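Local coordinates for protein paenibacillus xanthan lyase (Paenibacillus, PDB 6F2P) that cleaves the polysaccharide xanthan as a lyase, probably by the beta-elimination chemistry of polysaccharide lyase family 8, at residues Thr68-Thr73 and Trp124-Gly129; Asn423-Ala428 and Gly578-Leu583. All blocks are in the same frame, centred on the assembly; numbering follows the deposited sequence.

Overall arrangement
Contact 1 (68-73 with 124-129) lies in the alpha-helical N-terminal part of this family 8 lyase and joins two helices; contact 2 (423-428 with 578-583) lies in the super-sandwich part, where a short helical turn meets a loop between strands. The centres of contact 1 and contact 2 are about 29 Å apart and their nearest atoms about 19 Å; they do not touch, and they involve different helices and strands. Both are partly buried. A histidine bonded through ND1 appears in both, but its partner is a threonine hydroxyl in contact 1 and an indole N-H in contact 2. In both, an aliphatic side chain lies over a tryptophan face, Ile70 on Trp126 and Ala428 on Trp580 respectively.

Contact 1 of 2, residues Thr68-Thr73 and Trp124-Gly129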
ATOM      1  N   THR A  68     -19.875   2.540 -34.946  1.00 18.10           N
ATOM      2  CA  THR A  68     -20.675   3.054 -33.832  1.00 15.68           C
ATOM      3  C   THR A  68     -22.154   3.076 -34.205  1.00 15.40           C
ATOM      4  O   THR A  68     -23.023   2.882 -33.364  1.00 12.93           O
ATOM      5  CB  THR A  68     -20.239   4.471 -33.442  1.00 12.55           C
ATOM      6  OG1 THR A  68     -18.837   4.475 -33.150  1.00 20.11           O
ATOM      7  CG2 THR A  68     -21.020   4.974 -32.244  1.00  6.29           C
ATOM      8  N   SER A  69     -22.431   3.301 -35.484  1.00 18.23           N
ATOM      9  CA  SER A  69     -23.801   3.342 -35.963  1.00 18.60           C
ATOM     10  C   SER A  69     -24.569   2.050 -35.672  1.00 20.98           C
ATOM     11  O   SER A  69     -25.786   2.078 -35.470  1.00 24.14           O
ATOM     12  CB  SER A  69     -23.829   3.672 -37.447  1.00 20.44           C
ATOM     13  OG  SER A  69     -23.381   5.001 -37.662  1.00 19.80           O
ATOM     14  N   ILE A  70     -23.858   0.928 -35.628  1.00 18.84           N
ATOM     15  CA  ILE A  70     -24.467  -0.341 -35.233  1.00 18.37           C
ATOM     16  C   ILE A  70     -25.087  -0.242 -33.833  1.00 14.65           C
ATOM     17  O   ILE A  70     -26.273  -0.519 -33.642  1.00 16.88           O
ATOM     18  CB  ILE A  70     -23.440  -1.497 -35.265  1.00 19.94           C
ATOM     19  CG1 ILE A  70     -22.820  -1.621 -36.661  1.00 23.61           C
ATOM     20  CG2 ILE A  70     -24.087  -2.811 -34.843  1.00 15.57           C
ATOM     21  CD1 ILE A  70     -23.811  -2.017 -37.726  1.00 19.93           C
ATOM     22  N   THR A  71     -24.281   0.166 -32.862  1.00 13.18           N
ATOM     23  CA  THR A  71     -24.725   0.269 -31.481  1.00 13.11           C
ATOM     24  C   THR A  71     -25.823   1.311 -31.339  1.00 15.98           C
ATOM     25  O   THR A  71     -26.838   1.080 -30.662  1.00 14.25           O
ATOM     26  CB  THR A  71     -23.545   0.656 -30.551  1.00 15.89           C
ATOM     27  OG1 THR A  71     -22.561  -0.383 -30.563  1.00 17.75           O
ATOM     28  CG2 THR A  71     -24.016   0.892 -29.118  1.00 10.29           C
ATOM     29  N   THR A  72     -25.610   2.459 -31.980  1.00 18.28           N
ATOM     30  CA  THR A  72     -26.533   3.587 -31.878  1.00 18.18           C
ATOM     31  C   THR A  72     -27.910   3.199 -32.387  1.00 19.79           C
ATOM     32  O   THR A  72     -28.928   3.480 -31.742  1.00 18.88           O
ATOM     33  CB  THR A  72     -26.031   4.799 -32.670  1.00 15.23           C
ATOM     34  OG1 THR A  72     -24.660   5.031 -32.345  1.00 21.51           O
ATOM     35  CG2 THR A  72     -26.829   6.034 -32.319  1.00 16.57           C
ATOM     36  N   THR A  73     -27.932   2.540 -33.542  1.00 17.68           N
ATOM     37  CA  THR A  73     -29.180   2.108 -34.146  1.00 16.74           C
ATOM     38  C   THR A  73     -29.926   1.180 -33.197  1.00 20.03           C
ATOM     39  O   THR A  73     -31.118   1.391 -32.927  1.00 16.61           O
ATOM     40  CB  THR A  73     -28.938   1.390 -35.491  1.00 20.04           C
ATOM     41  OG1 THR A  73     -28.291   2.282 -36.409  1.00 18.58           O
ATOM     42  CG2 THR A  73     -30.247   0.914 -36.080  1.00 15.22           C
ATOM     43  N   TRP A 124     -15.536  -3.240 -31.363  1.00 20.22           N
ATOM     44  CA  TRP A 124     -16.345  -3.243 -30.159  1.00 18.08           C
ATOM     45  C   TRP A 124     -17.847  -3.203 -30.452  1.00 18.28           C
ATOM     46  O   TRP A 124     -18.643  -3.861 -29.778  1.00 16.36           O
ATOM     47  CB  TRP A 124     -15.933  -2.075 -29.263  1.00 16.53           C
ATOM     48  CG  TRP A 124     -16.542  -2.143 -27.923  1.00 16.70           C
ATOM     49  CD1 TRP A 124     -16.036  -2.775 -26.828  1.00 17.47           C
ATOM     50  CD2 TRP A 124     -17.794  -1.583 -27.525  1.00 15.58           C
ATOM     51  NE1 TRP A 124     -16.893  -2.639 -25.768  1.00 17.99           N
ATOM     52  CE2 TRP A 124     -17.982  -1.909 -26.168  1.00 16.32           C
ATOM     53  CE3 TRP A 124     -18.774  -0.835 -28.182  1.00 17.56           C
ATOM     54  CZ2 TRP A 124     -19.107  -1.512 -25.452  1.00 14.82           C
ATOM     55  CZ3 TRP A 124     -19.897  -0.440 -27.466  1.00 19.85           C
ATOM     56  CH2 TRP A 124     -20.052  -0.782 -26.115  1.00 16.44           C
ATOM     57  N   HIS A 125     -18.235  -2.437 -31.464  1.00 18.52           N
ATOM     58  CA  HIS A 125     -19.654  -2.288 -31.779  1.00 19.11           C
ATOM     59  C   HIS A 125     -20.255  -3.559 -32.391  1.00 18.48           C
ATOM     60  O   HIS A 125     -21.443  -3.845 -32.215  1.00 13.84           O
ATOM     61  CB  HIS A 125     -19.884  -1.068 -32.664  1.00 16.13           C
ATOM     62  CG  HIS A 125     -19.447   0.215 -32.029  1.00 16.53           C
ATOM     63  ND1 HIS A 125     -20.106   0.772 -30.955  1.00 13.59           N
ATOM     64  CD2 HIS A 125     -18.405   1.035 -32.298  1.00 18.89           C
ATOM     65  CE1 HIS A 125     -19.494   1.886 -30.595  1.00 14.43           C
ATOM     66  NE2 HIS A 125     -18.456   2.067 -31.391  1.00 18.90           N
ATOM     67  N   TRP A 126     -19.422  -4.340 -33.071  1.00 15.78           N
ATOM     68  CA  TRP A 126     -19.873  -5.592 -33.659  1.00 15.57           C
ATOM     69  C   TRP A 126     -20.009  -6.689 -32.609  1.00 19.71           C
ATOM     70  O   TRP A 126     -20.984  -7.442 -32.600  1.00 19.74           O
ATOM     71  CB  TRP A 126     -18.923  -6.027 -34.780  1.00 20.28           C
ATOM     72  CG  TRP A 126     -18.863  -5.018 -35.895  1.00 22.39           C
ATOM     73  CD1 TRP A 126     -17.890  -4.087 -36.110  1.00 21.33           C
ATOM     74  CD2 TRP A 126     -19.843  -4.819 -36.924  1.00 22.88           C
ATOM     75  NE1 TRP A 126     -18.194  -3.330 -37.215  1.00 24.21           N
ATOM     76  CE2 TRP A 126     -19.389  -3.758 -37.732  1.00 25.87           C
ATOM     77  CE3 TRP A 126     -21.055  -5.441 -37.246  1.00 23.90           C
ATOM     78  CZ2 TRP A 126     -20.102  -3.308 -38.840  1.00 20.92           C
ATOM     79  CZ3 TRP A 126     -21.764  -4.989 -38.352  1.00 21.24           C
ATOM     80  CH2 TRP A 126     -21.285  -3.933 -39.130  1.00 19.03           C
ATOM     81  N   GLN A 127     -19.046  -6.759 -31.699  1.00 18.58           N
ATOM     82  CA  GLN A 127     -18.961  -7.901 -30.797  1.00 17.66           C
ATOM     83  C   GLN A 127     -19.622  -7.684 -29.437  1.00 18.42           C
ATOM     84  O   GLN A 127     -19.927  -8.642 -28.730  1.00 16.92           O
ATOM     85  CB  GLN A 127     -17.499  -8.312 -30.626  1.00 17.40           C
ATOM     86  CG  GLN A 127     -16.781  -8.544 -31.948  1.00 17.22           C
ATOM     87  CD  GLN A 127     -15.387  -9.108 -31.774  1.00 19.21           C
ATOM     88  OE1 GLN A 127     -14.533  -8.930 -32.630  1.00 21.77           O
ATOM     89  NE2 GLN A 127     -15.155  -9.800 -30.664  1.00 18.77           N
ATOM     90  N   ILE A 128     -19.855  -6.432 -29.068  1.00 14.02           N
ATOM     91  CA  ILE A 128     -20.370  -6.147 -27.739  1.00 12.24           C
ATOM     92  C   ILE A 128     -21.537  -5.164 -27.744  1.00 18.48           C
ATOM     93  O   ILE A 128     -22.634  -5.512 -27.320  1.00 18.03           O
ATOM     94  CB  ILE A 128     -19.253  -5.630 -26.816  1.00 18.06           C
ATOM     95  CG1 ILE A 128     -18.218  -6.741 -26.581  1.00 19.33           C
ATOM     96  CG2 ILE A 128     -19.839  -5.115 -25.507  1.00 18.30           C
ATOM     97  CD1 ILE A 128     -17.010  -6.309 -25.807  1.00 24.48           C
ATOM     98  N   GLY A 129     -21.299  -3.947 -28.233  1.00 20.05           N
ATOM     99  CA  GLY A 129     -22.299  -2.888 -28.192  1.00 16.93           C
ATOM    100  C   GLY A 129     -23.590  -3.254 -28.897  1.00 17.97           C
ATOM    101  O   GLY A 129     -24.689  -3.082 -28.358  1.00 14.69           O
TER
HETATM  102  O   HOH W   1     -17.165   4.494 -30.970  1.00 26.85           O
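Two helices of the alpha-helical N-terminal domain of this family 8 lyase, 68-85 and 123-141, meet where Thr71 and Thr68 grip the imidazole of His125, one at its edge and one over a face. The short segments run 35° apart, with axes 8.2 Å from each other at closest approach. Thr71 OG1 lies at the edge of the imidazole, 2.7 Å from His125 ND1 in a hydrogen bond that either atom could donate. It gets there because OG1 stands anti to the carbonyl carbon of Thr71 (chi1 -64°). Thr68 instead lies over the ring: its CA sits 3.4 Å from the ring centroid of His125, a CH-pi contact almost on the ring normal. A water in the imidazole plane joins His125 NE2 (2.8 Å) to Thr68 OG1, which also bonds to Asp66. Further along, Ile70 crosses Trp126 at about a right angle and lays CG1 over one face of its six-membered ring, 3.8 Å from the centroid, while CD1 reaches CH2. The indole N-H of Trp126 is held by the carbonyl of Tyr120. Gly129, at the end of a wider pi-type turn (125-129), lies next to Thr71, and Gly129 CA is 3.5 Å from Thr71 OG1. With ND1 and NE2 both engaged and one face packed, the imidazole is probably restrained in its rotation, although the geometry fits more than one tautomer.

Contact 2 of 2, residues Asn423-Ala428 and Gly578-Leu583; sequences NDHFWA and GSWSSL
Trp580 and His425 are joined by a nearly straight hydrogen bond: Trp580 NE1 donates to His425 ND1 over 3.0 Å, with an N-H...N angle of 171°. The acceptor lies in the indole plane, whereas the donor is tilted out of the imidazole plane, and the two rings meet rim to rim with their planes at 64°. ND1 is then probably unprotonated, consistent with a neutral ring bearing its hydrogen on NE2. One face of the same indole receives Ala428, whose CB stands 3.5 Å from the centroid of the five-membered ring, almost on its normal. Trp427 adds its CB, 3.6 Å from Trp580 CH2 at the far end of the indole. Leu583 packs on the same two residues, Trp427 and Ala428, with CD2 3.7 Å from Trp427 CB and CD1 against Ala428 CA.

Backbone groups complete the join. Gly578 CA makes a CA-H...O contact of 3.4 Å with Ala428 O, and a water lies between Ala428 O and Ser579 O. A type I' beta turn from Asn423 to Phe426 leads into the helical turn and places His425 beside the indole, with its CG anti to the carbonyl carbon (chi1 -51°). The imidazole also stacks with His595, and Asp424 forms a salt bridge with Arg597.

Within the super-sandwich domain, the contact thus docks short helix 426-429 on the loop that follows strand 566-578. His595 and Arg597 belong to the next strand, 595-607, while Trp427 carries its indole to Met411 and Tyr413 of strand 411-415. Asp278, bonded to Trp427 NE1, and Gln291, bonded to His425 N and touching Trp580, come from the alpha-helical N-terminal part, so the contact lies where the two domains meet.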
ATOM      1  N   ASN A 423     -19.448  17.447  -6.966  1.00 16.66           N
ATOM      2  CA  ASN A 423     -20.291  17.456  -8.157  1.00 17.60           C
ATOM      3  C   ASN A 423     -20.794  18.884  -8.398  1.00 19.87           C
ATOM      4  O   ASN A 423     -20.152  19.837  -7.952  1.00 17.02           O
ATOM      5  CB  ASN A 423     -21.423  16.419  -8.077  1.00 15.39           C
ATOM      6  CG  ASN A 423     -22.143  16.426  -6.744  1.00 20.16           C
ATOM      7  OD1 ASN A 423     -23.102  17.173  -6.552  1.00 17.86           O
ATOM      8  ND2 ASN A 423     -21.694  15.576  -5.815  1.00 25.04           N
ATOM      9  N   ASP A 424     -21.909  19.045  -9.105  1.00 18.50           N
ATOM     10  CA  ASP A 424     -22.432  20.385  -9.370  1.00 18.34           C
ATOM     11  C   ASP A 424     -21.361  21.218 -10.097  1.00 20.45           C
ATOM     12  O   ASP A 424     -21.212  22.420  -9.870  1.00 18.75           O
ATOM     13  CB  ASP A 424     -22.890  21.019  -8.048  1.00 18.83           C
ATOM     14  CG  ASP A 424     -23.442  22.422  -8.210  1.00 26.26           C
ATOM     15  OD1 ASP A 424     -24.158  22.693  -9.206  1.00 27.16           O
ATOM     16  OD2 ASP A 424     -23.135  23.256  -7.321  1.00 25.28           O
ATOM     17  N   HIS A 425     -20.601  20.538 -10.955  1.00 16.99           N
ATOM     18  CA  HIS A 425     -19.570  21.153 -11.794  1.00 16.97           C
ATOM     19  C   HIS A 425     -18.321  21.615 -11.063  1.00 21.05           C
ATOM     20  O   HIS A 425     -17.618  22.500 -11.554  1.00 20.41           O
ATOM     21  CB  HIS A 425     -20.137  22.300 -12.633  1.00 17.52           C
ATOM     22  CG  HIS A 425     -21.362  21.921 -13.398  1.00 20.19           C
ATOM     23  ND1 HIS A 425     -21.366  20.924 -14.350  1.00 17.61           N
ATOM     24  CD2 HIS A 425     -22.637  22.377 -13.324  1.00 16.23           C
ATOM     25  CE1 HIS A 425     -22.585  20.790 -14.840  1.00 20.47           C
ATOM     26  NE2 HIS A 425     -23.373  21.663 -14.235  1.00 19.60           N
ATOM     27  N   PHE A 426     -18.038  21.012  -9.911  1.00 19.27           N
ATOM     28  CA  PHE A 426     -16.761  21.228  -9.232  1.00 16.77           C
ATOM     29  C   PHE A 426     -15.563  21.146 -10.201  1.00 18.74           C
ATOM     30  O   PHE A 426     -14.762  22.082 -10.297  1.00 20.80           O
ATOM     31  CB  PHE A 426     -16.574  20.231  -8.073  1.00 15.82           C
ATOM     32  CG  PHE A 426     -15.164  20.178  -7.546  1.00 17.94           C
ATOM     33  CD1 PHE A 426     -14.755  21.052  -6.552  1.00 13.62           C
ATOM     34  CD2 PHE A 426     -14.241  19.275  -8.066  1.00 14.78           C
ATOM     35  CE1 PHE A 426     -13.467  21.031  -6.086  1.00 13.04           C
ATOM     36  CE2 PHE A 426     -12.947  19.246  -7.601  1.00 17.08           C
ATOM     37  CZ  PHE A 426     -12.559  20.124  -6.600  1.00 18.16           C
ATOM     38  N   TRP A 427     -15.463  20.037 -10.930  1.00 14.60           N
ATOM     39  CA  TRP A 427     -14.289  19.763 -11.761  1.00 16.37           C
ATOM     40  C   TRP A 427     -14.106  20.666 -12.977  1.00 17.35           C
ATOM     41  O   TRP A 427     -12.991  20.798 -13.481  1.00 18.64           O
ATOM     42  CB  TRP A 427     -14.274  18.300 -12.214  1.00 17.33           C
ATOM     43  CG  TRP A 427     -13.871  17.348 -11.127  1.00 15.63           C
ATOM     44  CD1 TRP A 427     -14.675  16.449 -10.488  1.00 15.09           C
ATOM     45  CD2 TRP A 427     -12.574  17.216 -10.538  1.00 15.72           C
ATOM     46  NE1 TRP A 427     -13.953  15.751  -9.548  1.00 16.61           N
ATOM     47  CE2 TRP A 427     -12.662  16.205  -9.556  1.00 17.00           C
ATOM     48  CE3 TRP A 427     -11.343  17.848 -10.750  1.00 16.43           C
ATOM     49  CZ2 TRP A 427     -11.568  15.812  -8.788  1.00 13.60           C
ATOM     50  CZ3 TRP A 427     -10.259  17.458  -9.983  1.00 20.30           C
ATOM     51  CH2 TRP A 427     -10.379  16.446  -9.014  1.00 14.78           C
ATOM     52  N   ALA A 428     -15.185  21.278 -13.452  1.00 15.24           N
ATOM     53  CA  ALA A 428     -15.101  22.102 -14.657  1.00 18.12           C
ATOM     54  C   ALA A 428     -14.826  23.564 -14.335  1.00 19.95           C
ATOM     55  O   ALA A 428     -14.648  24.377 -15.243  1.00 21.62           O
ATOM     56  CB  ALA A 428     -16.368  21.964 -15.501  1.00 15.64           C
ATOM     57  N   GLY A 578     -15.605  27.880 -16.610  1.00 15.69           N
ATOM     58  CA  GLY A 578     -14.957  26.910 -17.463  1.00 16.72           C
ATOM     59  C   GLY A 578     -16.016  25.945 -17.933  1.00 19.42           C
ATOM     60  O   GLY A 578     -17.174  26.010 -17.488  1.00 22.06           O
ATOM     61  N   SER A 579     -15.627  25.049 -18.828  1.00 14.99           N
ATOM     62  CA  SER A 579     -16.532  24.012 -19.288  1.00 22.60           C
ATOM     63  C   SER A 579     -15.836  22.659 -19.229  1.00 19.93           C
ATOM     64  O   SER A 579     -14.604  22.576 -19.157  1.00 20.76           O
ATOM     65  CB  SER A 579     -17.016  24.304 -20.716  1.00 18.73           C
ATOM     66  OG  SER A 579     -15.990  24.069 -21.661  1.00 21.35           O
ATOM     67  N   TRP A 580     -16.628  21.598 -19.286  1.00 19.45           N
ATOM     68  CA  TRP A 580     -16.103  20.239 -19.234  1.00 16.89           C
ATOM     69  C   TRP A 580     -15.190  19.891 -20.398  1.00 19.77           C
ATOM     70  O   TRP A 580     -14.412  18.940 -20.314  1.00 23.06           O
ATOM     71  CB  TRP A 580     -17.258  19.248 -19.145  1.00 19.84           C
ATOM     72  CG  TRP A 580     -17.881  19.291 -17.812  1.00 19.77           C
ATOM     73  CD1 TRP A 580     -18.920  20.075 -17.419  1.00 16.66           C
ATOM     74  CD2 TRP A 580     -17.477  18.543 -16.663  1.00 22.61           C
ATOM     75  NE1 TRP A 580     -19.203  19.850 -16.095  1.00 16.56           N
ATOM     76  CE2 TRP A 580     -18.327  18.915 -15.608  1.00 18.60           C
ATOM     77  CE3 TRP A 580     -16.486  17.583 -16.429  1.00 17.96           C
ATOM     78  CZ2 TRP A 580     -18.218  18.357 -14.340  1.00 19.24           C
ATOM     79  CZ3 TRP A 580     -16.379  17.042 -15.175  1.00 17.48           C
ATOM     80  CH2 TRP A 580     -17.237  17.427 -14.145  1.00 17.78           C
ATOM     81  N   SER A 581     -15.293  20.662 -21.479  1.00 22.65           N
ATOM     82  CA  SER A 581     -14.512  20.423 -22.687  1.00 20.05           C
ATOM     83  C   SER A 581     -13.022  20.473 -22.412  1.00 22.57           C
ATOM     84  O   SER A 581     -12.245  19.750 -23.038  1.00 20.76           O
ATOM     85  CB  SER A 581     -14.874  21.443 -23.758  1.00 18.75           C
ATOM     86  OG  SER A 581     -16.089  21.075 -24.381  1.00 34.02           O
ATOM     87  N   SER A 582     -12.639  21.334 -21.475  1.00 20.63           N
ATOM     88  CA  SER A 582     -11.255  21.446 -21.035  1.00 21.85           C
ATOM     89  C   SER A 582     -10.770  20.143 -20.400  1.00 26.40           C
ATOM     90  O   SER A 582      -9.604  19.767 -20.542  1.00 27.47           O
ATOM     91  CB  SER A 582     -11.117  22.584 -20.030  1.00 21.94           C
ATOM     92  OG  SER A 582     -11.536  23.809 -20.597  1.00 30.21           O
ATOM     93  N   LEU A 583     -11.665  19.446 -19.708  1.00 17.78           N
ATOM     94  CA  LEU A 583     -11.275  18.205 -19.049  1.00 22.38           C
ATOM     95  C   LEU A 583     -11.439  17.018 -19.976  1.00 23.94           C
ATOM     96  O   LEU A 583     -10.648  16.062 -19.927  1.00 18.61           O
ATOM     97  CB  LEU A 583     -12.088  17.971 -17.776  1.00 17.56           C
ATOM     98  CG  LEU A 583     -11.815  18.887 -16.586  1.00 17.87           C
ATOM     99  CD1 LEU A 583     -12.577  20.212 -16.722  1.00 17.22           C
ATOM    100  CD2 LEU A 583     -12.180  18.174 -15.296  1.00 15.34           C
TER
HETATM  101  O   HOH W   2     -13.102  23.698 -17.126  1.00 18.43           O